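Local coordinates for protein tapirin (Caldicellulosiruptor hydrothermalis, PDB 6N2C) that probably binds cellulose at the cell surface through a C-terminal beta-helix domain that carries a zinc ion, and so takes part in cell adhesion, at residues A[201-207]-A[225-231]; A[215-221]-A[241-247]; A[334-340]-A[355-361]; A[341-347]-A[363-369]. All blocks are in the same frame, centred on the assembly; numbering follows the deposited sequence.

Contact 1. Residues A[201-207]-A[225-231]; sequences TVTTRNM and YTIKADN
Strand 201-203 runs parallel to strand 227-229, the axes 4.8 Å apart and 8° askew: V202 N bonds T226 O, V202 O takes K228 N, and T204 N carries the ladder on to K228 O. Both chains then turn the same corner, where R205 O receives D230 N, and pairing resumes with M207 N on N231 O. Just past the corner the N206 and N231 amides lie side by side, pointing the same way. N231 ND2 donates to N206 OD1 at 2.8 Å; the acceptor is in the N231 amide plane, but the donor sits above the N206 carbonyl plane, the two amides being turned 40° apart. T185 OG1 and N251 ND2 extend this row to the coils beyond, much like the asparagine ladders of parallel beta-helices. With an alanine in place of N206, N231 ND2 would probably lose one acceptor and T185 OG1 its amide partner. At the other end, Y225 has CG wedged between its backbone N and carbonyl carbon (chi1 53°), which swings the ring across T203; its OH meets T203 OG1 at a very short 2.5 Å, edge-on. T203 lies about 4 Å, side chain to side chain, from the zinc ligand E551. Inside the coil, V202 CB packs on I227 CG1 at 4.1 Å, and M207 CE reaches I227 CG2 at 3.9 Å. R205 NE makes a long salt bridge to D230 OD2 (3.5 Å). The chemistry therefore divides by face: hydrocarbon fills the interior, while the buried corner amides are satisfied by each other and by adjacent coils.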
# COMPACT_ATOMS: atom_id res chain seq x y z
N THR A 201 -3.93 15.54 -9.80
CA THR A 201 -4.68 15.31 -8.58
C THR A 201 -5.89 14.46 -8.93
O THR A 201 -6.63 14.84 -9.83
CB THR A 201 -5.13 16.61 -7.96
OG1 THR A 201 -3.97 17.44 -7.64
CG2 THR A 201 -5.86 16.41 -6.72
N VAL A 202 -6.01 13.32 -8.30
CA VAL A 202 -7.10 12.34 -8.57
C VAL A 202 -7.95 12.27 -7.30
O VAL A 202 -7.43 11.94 -6.25
CB VAL A 202 -6.56 10.96 -8.89
CG1 VAL A 202 -7.67 9.93 -9.06
CG2 VAL A 202 -5.67 10.98 -10.12
N THR A 203 -9.29 12.43 -7.43
CA THR A 203 -10.27 12.17 -6.40
C THR A 203 -11.15 11.06 -6.97
O THR A 203 -11.74 11.26 -8.02
CB THR A 203 -11.07 13.41 -6.04
OG1 THR A 203 -10.20 14.51 -5.71
CG2 THR A 203 -11.98 13.14 -4.83
N THR A 204 -11.17 9.92 -6.31
CA THR A 204 -11.91 8.77 -6.82
C THR A 204 -12.54 7.97 -5.76
O THR A 204 -12.29 8.14 -4.55
CB THR A 204 -11.04 7.94 -7.76
OG1 THR A 204 -11.89 7.03 -8.52
CG2 THR A 204 -10.08 7.08 -6.94
N ARG A 205 -13.39 7.02 -6.17
CA ARG A 205 -13.87 6.01 -5.26
C ARG A 205 -12.93 4.86 -5.42
O ARG A 205 -11.91 4.82 -4.67
CB ARG A 205 -15.34 5.58 -5.48
CG ARG A 205 -16.36 6.58 -5.11
CD ARG A 205 -17.72 5.89 -5.13
NE ARG A 205 -17.88 4.81 -4.13
CZ ARG A 205 -19.05 4.24 -3.85
NH1 ARG A 205 -20.17 4.56 -4.53
NH2 ARG A 205 -19.09 3.28 -2.94
N ASN A 206 -13.14 4.00 -6.42
CA ASN A 206 -12.22 2.87 -6.66
C ASN A 206 -11.37 3.00 -7.88
O ASN A 206 -11.78 3.60 -8.86
CB ASN A 206 -13.02 1.59 -6.59
CG ASN A 206 -13.68 1.43 -5.22
OD1 ASN A 206 -13.04 1.70 -4.19
ND2 ASN A 206 -14.98 1.01 -5.16
N MET A 207 -10.14 2.38 -7.85
CA MET A 207 -9.26 2.44 -8.99
C MET A 207 -8.59 1.09 -9.12
O MET A 207 -8.31 0.44 -8.10
CB MET A 207 -8.15 3.53 -8.76
CG MET A 207 -7.03 3.49 -9.78
SD MET A 207 -5.83 4.93 -9.67
CE MET A 207 -6.60 5.66 -8.21
N TYR A 225 -3.71 16.56 -1.95
CA TYR A 225 -3.31 15.16 -2.15
C TYR A 225 -3.11 15.01 -3.59
O TYR A 225 -3.59 15.81 -4.41
CB TYR A 225 -4.34 14.18 -1.57
CG TYR A 225 -5.73 14.44 -2.08
CD1 TYR A 225 -6.10 14.05 -3.32
CD2 TYR A 225 -6.67 15.01 -1.24
CE1 TYR A 225 -7.39 14.27 -3.80
CE2 TYR A 225 -7.96 15.27 -1.67
CZ TYR A 225 -8.34 14.88 -2.93
OH TYR A 225 -9.62 15.16 -3.38
N THR A 226 -2.33 14.02 -3.93
CA THR A 226 -2.18 13.52 -5.26
C THR A 226 -3.35 12.57 -5.62
O THR A 226 -3.90 12.63 -6.74
CB THR A 226 -0.87 12.79 -5.41
OG1 THR A 226 0.17 13.70 -4.94
CG2 THR A 226 -0.63 12.44 -6.80
N ILE A 227 -3.56 11.56 -4.78
CA ILE A 227 -4.69 10.62 -5.02
C ILE A 227 -5.41 10.49 -3.69
O ILE A 227 -4.81 10.21 -2.66
CB ILE A 227 -4.22 9.23 -5.43
CG1 ILE A 227 -3.48 9.30 -6.75
CG2 ILE A 227 -5.40 8.29 -5.53
CD1 ILE A 227 -2.97 7.89 -7.15
N LYS A 228 -6.75 10.62 -3.75
CA LYS A 228 -7.62 10.27 -2.67
C LYS A 228 -8.60 9.19 -3.24
O LYS A 228 -9.21 9.43 -4.26
CB LYS A 228 -8.37 11.46 -2.15
CG LYS A 228 -9.27 11.05 -1.00
CD LYS A 228 -10.09 12.25 -0.53
CE LYS A 228 -11.06 11.89 0.59
NZ LYS A 228 -10.34 11.34 1.81
N ALA A 229 -8.66 8.06 -2.59
CA ALA A 229 -9.47 6.90 -3.07
C ALA A 229 -10.03 6.14 -1.93
O ALA A 229 -9.47 6.09 -0.86
CB ALA A 229 -8.55 6.00 -3.87
N ASP A 230 -11.13 5.39 -2.17
CA ASP A 230 -11.55 4.38 -1.24
C ASP A 230 -10.69 3.14 -1.31
O ASP A 230 -10.30 2.54 -0.29
CB ASP A 230 -13.00 3.88 -1.60
CG ASP A 230 -14.09 4.94 -1.43
OD1 ASP A 230 -13.84 5.96 -0.80
OD2 ASP A 230 -15.22 4.62 -1.84
N ASN A 231 -10.40 2.69 -2.54
CA ASN A 231 -9.65 1.46 -2.76
C ASN A 231 -8.79 1.63 -3.99
O ASN A 231 -9.24 2.28 -4.97
CB ASN A 231 -10.50 0.17 -2.95
CG ASN A 231 -11.42 -0.13 -1.76
OD1 ASN A 231 -10.97 -0.65 -0.76
ND2 ASN A 231 -12.70 0.24 -1.87
O HOH W 1 -16.00 1.67 -2.45

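Contact 2. Residues A[215-221]-A[241-247]; sequences LRSDNNR and FGGNNKV
D218 and N245 meet because each sets CG beside its backbone N and opposite the carbonyl carbon (chi1 -73° and -58°), while R221, bent at chi3, curls its guanidinium back to the same carboxylate. D218 OD2 is gripped from opposite faces: N245 ND2 comes from above the carboxylate plane at 3.1 Å, R221 NH2 from the other side at 2.9 Å, and T226 OG1 is a further partner. Carboxylate and amide planes stand 86° apart. The other N-H of N245 ND2 runs almost straight to R216 O (3.0 Å), and N245 OD1 collects both G242 N and G243 N, so the amide is fixed at both ends. R221 NH2 also reaches N244 O at 2.9 Å, in the guanidinium plane, and N244 ND2 returns a bond to D218 O (3.0 Å). G242 has to be bare here: a CB would run into R216 C and S217 N. Beneath the polar group, L215 CD1 lies against N245 and V247 CG2. The contact ties the long loop between strands 213-214 and 227-229 to the turn leading into strand 246-249, with F241 stacking onward upon F261 of the next coil.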
# COMPACT_ATOMS: atom_id res chain seq x y z
N LEU A 215 3.14 7.12 -10.62
CA LEU A 215 3.09 8.52 -10.40
C LEU A 215 4.43 9.19 -10.80
O LEU A 215 5.51 8.55 -10.81
CB LEU A 215 2.87 8.86 -8.94
CG LEU A 215 1.52 8.43 -8.39
CD1 LEU A 215 1.53 8.80 -6.92
CD2 LEU A 215 0.41 9.24 -9.04
N ARG A 216 4.31 10.44 -11.17
CA ARG A 216 5.49 11.33 -11.44
C ARG A 216 5.58 12.30 -10.31
O ARG A 216 4.65 12.48 -9.56
CB ARG A 216 5.39 12.05 -12.81
CG ARG A 216 5.15 11.09 -13.96
CD ARG A 216 6.24 10.01 -14.08
NE ARG A 216 6.15 9.25 -15.34
CZ ARG A 216 6.89 8.19 -15.61
NH1 ARG A 216 7.81 7.76 -14.72
NH2 ARG A 216 6.70 7.55 -16.76
N SER A 217 6.71 12.96 -10.19
CA SER A 217 6.92 13.90 -9.13
C SER A 217 5.97 15.11 -9.20
O SER A 217 5.57 15.58 -10.31
CB SER A 217 8.38 14.42 -9.14
OG SER A 217 8.50 15.36 -10.21
N ASP A 218 5.54 15.55 -8.04
CA ASP A 218 4.73 16.73 -7.88
C ASP A 218 5.63 17.91 -7.48
O ASP A 218 6.19 17.99 -6.42
CB ASP A 218 3.67 16.52 -6.86
CG ASP A 218 2.52 15.59 -7.37
OD1 ASP A 218 2.34 15.40 -8.62
OD2 ASP A 218 1.87 15.03 -6.47
N ASN A 219 5.79 18.81 -8.41
CA ASN A 219 6.68 19.96 -8.26
C ASN A 219 5.89 21.25 -8.25
O ASN A 219 6.44 22.28 -7.95
CB ASN A 219 7.76 19.98 -9.41
CG ASN A 219 7.18 19.66 -10.80
OD1 ASN A 219 6.31 20.40 -11.29
ND2 ASN A 219 7.63 18.54 -11.43
N ASN A 220 4.60 21.17 -8.57
CA ASN A 220 3.70 22.31 -8.67
C ASN A 220 2.23 21.81 -8.61
O ASN A 220 1.44 22.05 -9.52
CB ASN A 220 3.97 23.06 -9.99
CG ASN A 220 3.14 24.35 -10.12
OD1 ASN A 220 2.75 24.94 -9.13
ND2 ASN A 220 2.86 24.76 -11.36
N ARG A 221 1.89 21.06 -7.55
CA ARG A 221 0.58 20.43 -7.41
C ARG A 221 -0.20 21.29 -6.38
O ARG A 221 0.24 21.40 -5.20
CB ARG A 221 0.68 18.96 -6.97
CG ARG A 221 -0.62 18.20 -7.07
CD ARG A 221 -0.75 17.08 -6.05
NE ARG A 221 -0.67 17.49 -4.63
CZ ARG A 221 0.34 17.25 -3.77
NH1 ARG A 221 0.26 17.70 -2.53
NH2 ARG A 221 1.42 16.58 -4.12
N PHE A 241 5.71 5.48 -6.62
CA PHE A 241 5.65 6.90 -6.31
C PHE A 241 6.76 7.65 -7.09
O PHE A 241 7.79 7.04 -7.42
CB PHE A 241 5.89 7.20 -4.83
CG PHE A 241 4.74 6.85 -3.90
CD1 PHE A 241 4.50 5.56 -3.52
CD2 PHE A 241 3.94 7.80 -3.44
CE1 PHE A 241 3.42 5.22 -2.73
CE2 PHE A 241 2.90 7.49 -2.60
CZ PHE A 241 2.59 6.21 -2.28
N GLY A 242 6.56 8.93 -7.36
CA GLY A 242 7.54 9.75 -8.09
C GLY A 242 8.25 10.84 -7.34
O GLY A 242 9.36 11.29 -7.74
N GLY A 243 7.68 11.25 -6.23
CA GLY A 243 8.21 12.30 -5.37
C GLY A 243 7.25 13.37 -4.98
O GLY A 243 6.50 13.86 -5.83
N ASN A 244 7.22 13.67 -3.67
CA ASN A 244 6.30 14.66 -3.14
C ASN A 244 4.80 14.33 -3.44
O ASN A 244 3.95 15.25 -3.47
CB ASN A 244 6.65 16.05 -3.63
CG ASN A 244 6.05 17.12 -2.80
OD1 ASN A 244 6.05 17.09 -1.57
ND2 ASN A 244 5.54 18.13 -3.49
N ASN A 245 4.51 13.04 -3.58
CA ASN A 245 3.12 12.57 -3.86
C ASN A 245 2.49 12.24 -2.54
O ASN A 245 3.15 11.57 -1.64
CB ASN A 245 3.12 11.32 -4.67
CG ASN A 245 3.84 11.46 -6.01
OD1 ASN A 245 4.61 10.59 -6.35
ND2 ASN A 245 3.54 12.49 -6.80
N LYS A 246 1.21 12.60 -2.39
CA LYS A 246 0.47 12.35 -1.14
C LYS A 246 -0.79 11.52 -1.47
O LYS A 246 -1.70 12.04 -2.13
CB LYS A 246 0.10 13.64 -0.43
CG LYS A 246 1.18 14.76 -0.40
CD LYS A 246 2.43 14.42 0.35
CE LYS A 246 3.43 15.57 0.25
NZ LYS A 246 4.49 15.40 1.28
N VAL A 247 -0.83 10.28 -1.00
CA VAL A 247 -1.87 9.27 -1.42
C VAL A 247 -2.62 8.91 -0.17
O VAL A 247 -2.02 8.58 0.86
CB VAL A 247 -1.24 8.07 -2.05
CG1 VAL A 247 -2.27 6.95 -2.33
CG2 VAL A 247 -0.58 8.45 -3.38

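Contact 3. Residues A[334-340]-A[355-361]; sequences LFGGDIE and VYANNLD
The F335 and Y356 rings point the same way from neighbouring strands, their planes only 6° apart but slid so far that they barely overlap; the centroids are 5.6 Å apart, and the touch is F335 CE1 against Y356 CD2 at 3.7 Å. Both side chains hold CG opposite the carbonyl carbon (chi1 -59° and -58°), and the common rotamer keeps the rings aligned from strand to strand. Y356 meets Y377 in turn, while P447 touches F335 and P445 touches Y356. On the opposite face of this pairing, L334 CD1 lies alongside V355 CG2. I339, past the corner, crosses obliquely over V355, its CD1 3.6 Å from V355 CG1, and has its CB against L360 CD1 at 3.7 Å. In this right-handed parallel beta-helix, like residues of successive coils pile up one above another: L334 on V355 and I339 on L360 inside, F335 on Y356 on the outer face. The corner between the strands is built from G336 and G337, joined by a cis peptide bond; G337 O accepts N358 N at 2.8 Å, and G336 O binds the hydroxyl of Y446. D338 then takes over the work of a backbone acceptor. Its carboxylate lies alongside both N358 and N359, and OD1 receives N359 N at 2.8 Å from above the carboxylate plane, with a weak second bond from N358 ND2. Beyond it I339 N and O regain the regular ladder with N359 O and D361 N. E340 and D361 project side by side from the outer face, and E340 pairs with R342 and K318.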
# COMPACT_ATOMS: atom_id res chain seq x y z
N LEU A 334 4.03 -6.44 15.69
CA LEU A 334 4.74 -6.87 14.51
C LEU A 334 4.68 -8.36 14.44
O LEU A 334 4.98 -9.06 15.45
CB LEU A 334 6.22 -6.45 14.56
CG LEU A 334 6.50 -4.95 14.47
CD1 LEU A 334 7.99 -4.67 14.45
CD2 LEU A 334 5.89 -4.41 13.21
N PHE A 335 4.42 -8.91 13.26
CA PHE A 335 4.41 -10.34 13.01
C PHE A 335 5.45 -10.67 11.92
O PHE A 335 5.14 -10.52 10.71
CB PHE A 335 2.99 -10.87 12.56
CG PHE A 335 1.88 -10.60 13.57
CD1 PHE A 335 1.80 -11.36 14.69
CD2 PHE A 335 1.00 -9.58 13.41
CE1 PHE A 335 0.81 -11.16 15.63
CE2 PHE A 335 0.02 -9.34 14.35
CZ PHE A 335 -0.09 -10.16 15.47
N GLY A 336 6.63 -11.12 12.31
CA GLY A 336 7.60 -11.60 11.41
C GLY A 336 7.60 -13.07 11.27
O GLY A 336 6.85 -13.75 12.05
N GLY A 337 8.45 -13.65 10.41
CA GLY A 337 9.40 -12.96 9.57
C GLY A 337 10.67 -12.65 10.32
O GLY A 337 10.72 -12.70 11.58
N ASP A 338 11.66 -12.18 9.56
CA ASP A 338 12.90 -11.75 10.16
C ASP A 338 12.95 -10.25 10.19
O ASP A 338 12.44 -9.54 9.29
CB ASP A 338 14.10 -12.30 9.32
CG ASP A 338 14.19 -13.81 9.30
OD1 ASP A 338 13.71 -14.51 10.23
OD2 ASP A 338 14.85 -14.29 8.38
N ILE A 339 13.63 -9.74 11.22
CA ILE A 339 13.76 -8.35 11.44
C ILE A 339 15.26 -8.04 11.53
O ILE A 339 15.98 -8.75 12.27
CB ILE A 339 13.15 -7.98 12.74
CG1 ILE A 339 11.65 -8.26 12.78
CG2 ILE A 339 13.32 -6.49 12.98
CD1 ILE A 339 10.93 -7.77 14.06
N GLU A 340 15.74 -7.03 10.78
CA GLU A 340 17.17 -6.71 10.83
C GLU A 340 17.26 -5.18 10.99
O GLU A 340 16.71 -4.43 10.16
CB GLU A 340 17.86 -7.24 9.58
CG GLU A 340 19.33 -6.83 9.50
CD GLU A 340 19.98 -7.34 8.21
OE1 GLU A 340 19.37 -8.14 7.45
OE2 GLU A 340 21.13 -7.00 8.00
N VAL A 355 6.31 -7.69 19.65
CA VAL A 355 7.01 -8.01 18.43
C VAL A 355 7.27 -9.49 18.38
O VAL A 355 7.79 -10.07 19.38
CB VAL A 355 8.35 -7.25 18.38
CG1 VAL A 355 9.24 -7.78 17.22
CG2 VAL A 355 8.08 -5.79 18.28
N TYR A 356 6.80 -10.17 17.31
CA TYR A 356 7.14 -11.54 17.01
C TYR A 356 8.05 -11.68 15.78
O TYR A 356 7.82 -11.05 14.76
CB TYR A 356 5.88 -12.34 16.71
CG TYR A 356 4.84 -12.36 17.83
CD1 TYR A 356 4.90 -13.32 18.88
CD2 TYR A 356 3.80 -11.48 17.83
CE1 TYR A 356 3.93 -13.29 19.89
CE2 TYR A 356 2.82 -11.52 18.78
CZ TYR A 356 2.90 -12.41 19.82
OH TYR A 356 1.96 -12.40 20.79
N ALA A 357 9.07 -12.48 15.91
CA ALA A 357 10.01 -12.75 14.87
C ALA A 357 10.54 -14.15 14.89
O ALA A 357 10.47 -14.93 15.85
CB ALA A 357 11.20 -11.77 14.99
N ASN A 358 10.99 -14.55 13.71
CA ASN A 358 11.86 -15.72 13.55
C ASN A 358 13.29 -15.26 13.94
O ASN A 358 13.67 -15.38 15.09
CB ASN A 358 11.75 -16.24 12.13
CG ASN A 358 12.61 -17.43 11.90
OD1 ASN A 358 12.77 -18.25 12.79
ND2 ASN A 358 13.18 -17.55 10.72
N ASN A 359 14.07 -14.68 13.01
CA ASN A 359 15.36 -14.09 13.35
C ASN A 359 15.22 -12.64 13.68
O ASN A 359 14.50 -11.90 13.02
CB ASN A 359 16.37 -14.32 12.24
CG ASN A 359 16.59 -15.79 12.00
OD1 ASN A 359 16.65 -16.59 12.95
ND2 ASN A 359 16.61 -16.18 10.75
N LEU A 360 15.90 -12.21 14.75
CA LEU A 360 15.90 -10.80 15.11
C LEU A 360 17.38 -10.38 15.20
O LEU A 360 18.14 -10.94 16.03
CB LEU A 360 15.19 -10.56 16.45
CG LEU A 360 15.34 -9.14 17.00
CD1 LEU A 360 14.86 -8.03 16.06
CD2 LEU A 360 14.70 -8.94 18.33
N ASP A 361 17.81 -9.46 14.34
CA ASP A 361 19.25 -9.08 14.31
C ASP A 361 19.34 -7.61 14.57
O ASP A 361 18.59 -6.86 13.96
CB ASP A 361 19.82 -9.33 12.92
CG ASP A 361 20.05 -10.80 12.57
OD1 ASP A 361 19.22 -11.66 12.92
OD2 ASP A 361 21.12 -11.10 11.90
O HOH W 2 17.15 -11.09 11.04

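Contact 4. Residues A[341-347]-A[363-369]; sequences IRNDGIL and IGSSATI
I363 and I341 bury more surface here than any other residue, with T368 next. I363 N bonds I341 O at 2.9 Å, the last rung before the two chains bend away into turns. Its side chain runs beside R342, pointing the same way, so that one face of the guanidinium lies over the isoleucine: NH1 is 3.7 Å from I363 CG1, and NH2 equally close to I363 CG2. R342 gets there with CG in the cramped slot between backbone N and carbonyl carbon (chi1 70°), and its charge is met by E340 and by the ring of W322. I341 points inward and reaches two ways: the I341 and I369 side chains cross at about a right angle, I341 CD1 lying 3.6 Å from I369 CG1, and I341 CG2 rests on A367 CB at 3.8 Å. A serine in place of I341 would probably leave I369 and A367 without their apolar neighbour and open a gap under the turn. G345 suits the same branch, since a CB there would strike I341 CG2. T368, on the outer side, is held by backbone: T368 N to G345 O at 3.0 Å, and T368 O from L347 N at 2.9 Å. Its OG1 folds back to S366 O, from above that carbonyl's plane. Water fills in where the turns part, one molecule touching N343 O, I363 O and S366 N. A type II' turn, R342 to G345, thus lies beside a type I turn, G364 to A367. Strands 346-349 and 368-371 leave this corner as neighbours, flanked by strand 326-328 against L347 and strand 388-391 against I369.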
# COMPACT_ATOMS: atom_id res chain seq x y z
N ILE A 341 17.91 -4.72 12.07
CA ILE A 341 18.07 -3.31 12.32
C ILE A 341 19.58 -3.07 12.29
O ILE A 341 20.31 -3.73 13.02
CB ILE A 341 17.50 -2.94 13.70
CG1 ILE A 341 16.04 -3.46 13.82
CG2 ILE A 341 17.60 -1.49 14.01
CD1 ILE A 341 15.40 -3.19 15.13
N ARG A 342 20.02 -2.21 11.37
CA ARG A 342 21.44 -1.90 11.30
C ARG A 342 21.62 -0.45 10.95
O ARG A 342 20.67 0.34 10.91
CB ARG A 342 22.10 -2.83 10.31
CG ARG A 342 21.76 -2.63 8.89
CD ARG A 342 22.76 -3.39 8.00
NE ARG A 342 22.82 -4.81 8.29
CZ ARG A 342 23.91 -5.51 8.72
NH1 ARG A 342 23.75 -6.80 8.98
NH2 ARG A 342 25.15 -4.99 8.90
N ASN A 343 22.89 -0.02 10.88
CA ASN A 343 23.18 1.43 10.65
C ASN A 343 22.39 2.29 11.61
O ASN A 343 22.45 2.09 12.80
CB ASN A 343 22.96 1.75 9.16
CG ASN A 343 23.82 0.88 8.26
OD1 ASN A 343 24.86 0.40 8.69
ND2 ASN A 343 23.40 0.65 7.03
N ASP A 344 21.66 3.30 11.12
CA ASP A 344 20.89 4.21 11.92
C ASP A 344 19.39 3.76 12.16
O ASP A 344 18.50 4.56 12.59
CB ASP A 344 20.85 5.57 11.21
CG ASP A 344 22.22 6.32 11.30
OD1 ASP A 344 22.92 6.11 12.30
OD2 ASP A 344 22.56 7.09 10.35
N GLY A 345 19.16 2.48 11.95
CA GLY A 345 17.79 1.99 12.12
C GLY A 345 17.26 2.27 13.49
O GLY A 345 17.95 2.03 14.48
N ILE A 346 16.04 2.78 13.58
CA ILE A 346 15.36 2.99 14.83
C ILE A 346 13.92 2.32 14.77
O ILE A 346 13.15 2.61 13.85
CB ILE A 346 15.12 4.47 15.11
CG1 ILE A 346 16.46 5.19 15.19
CG2 ILE A 346 14.34 4.63 16.42
CD1 ILE A 346 16.32 6.69 15.38
N LEU A 347 13.63 1.50 15.76
CA LEU A 347 12.25 0.96 16.05
C LEU A 347 11.86 1.51 17.40
O LEU A 347 12.50 1.19 18.44
CB LEU A 347 12.23 -0.56 16.14
CG LEU A 347 10.89 -1.27 16.48
CD1 LEU A 347 9.82 -0.84 15.49
CD2 LEU A 347 11.07 -2.75 16.60
N ILE A 363 22.38 -4.65 14.85
CA ILE A 363 23.79 -4.67 14.37
C ILE A 363 24.35 -3.29 14.46
O ILE A 363 23.86 -2.35 13.78
CB ILE A 363 23.96 -5.19 12.93
CG1 ILE A 363 23.29 -6.55 12.69
CG2 ILE A 363 25.45 -5.30 12.57
CD1 ILE A 363 23.73 -7.72 13.54
N GLY A 364 25.35 -3.10 15.35
CA GLY A 364 26.00 -1.82 15.49
C GLY A 364 25.48 -0.88 16.54
O GLY A 364 24.37 -0.93 17.00
N SER A 365 26.35 0.08 16.86
CA SER A 365 26.16 0.98 17.95
C SER A 365 25.07 2.06 17.78
O SER A 365 24.61 2.62 18.77
CB SER A 365 27.55 1.62 18.33
OG SER A 365 27.94 2.57 17.34
N SER A 366 24.63 2.34 16.55
CA SER A 366 23.47 3.25 16.33
C SER A 366 22.11 2.51 16.12
O SER A 366 21.07 3.14 16.10
CB SER A 366 23.71 4.10 15.07
OG SER A 366 24.83 4.91 15.27
N ALA A 367 22.12 1.19 16.04
CA ALA A 367 20.84 0.40 15.84
C ALA A 367 20.08 0.43 17.16
O ALA A 367 20.67 0.18 18.23
CB ALA A 367 21.12 -1.01 15.43
N THR A 368 18.80 0.78 17.08
CA THR A 368 18.05 1.15 18.26
C THR A 368 16.69 0.49 18.28
O THR A 368 15.95 0.54 17.27
CB THR A 368 17.82 2.65 18.30
OG1 THR A 368 19.08 3.38 18.31
CG2 THR A 368 17.08 3.05 19.52
N ILE A 369 16.36 -0.11 19.42
CA ILE A 369 14.98 -0.38 19.77
C ILE A 369 14.65 0.41 21.02
O ILE A 369 15.17 0.15 22.10
CB ILE A 369 14.73 -1.90 19.94
CG1 ILE A 369 15.13 -2.70 18.67
CG2 ILE A 369 13.31 -2.16 20.33
CD1 ILE A 369 14.98 -4.24 18.78
O HOH W 3 24.49 0.57 13.94
O HOH W 4 25.29 -1.64 11.35

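Contact 1 is the most buried, close to the zinc site; contacts 2, 3 and 4 are only partly buried. Contacts 1 and 2 interlock through T226, whose OG1 meets D218 OD2 and whose N meets K246 O, and both reach neighbouring strands of one face. Contacts 3 and 4 share consecutive strands, D361 O taking I341 N, and contact 3 lies about 33 Å from contact 1, centre to centre, across the middle of the chain. Contacts 1 and 3 are two-strand pairings around corners, with apolar insides and polar corners. Contacts 2 and 4 join turns: the first relies on amides and backbone bonds round the D218-R221 salt bridge, the second on isoleucines and water.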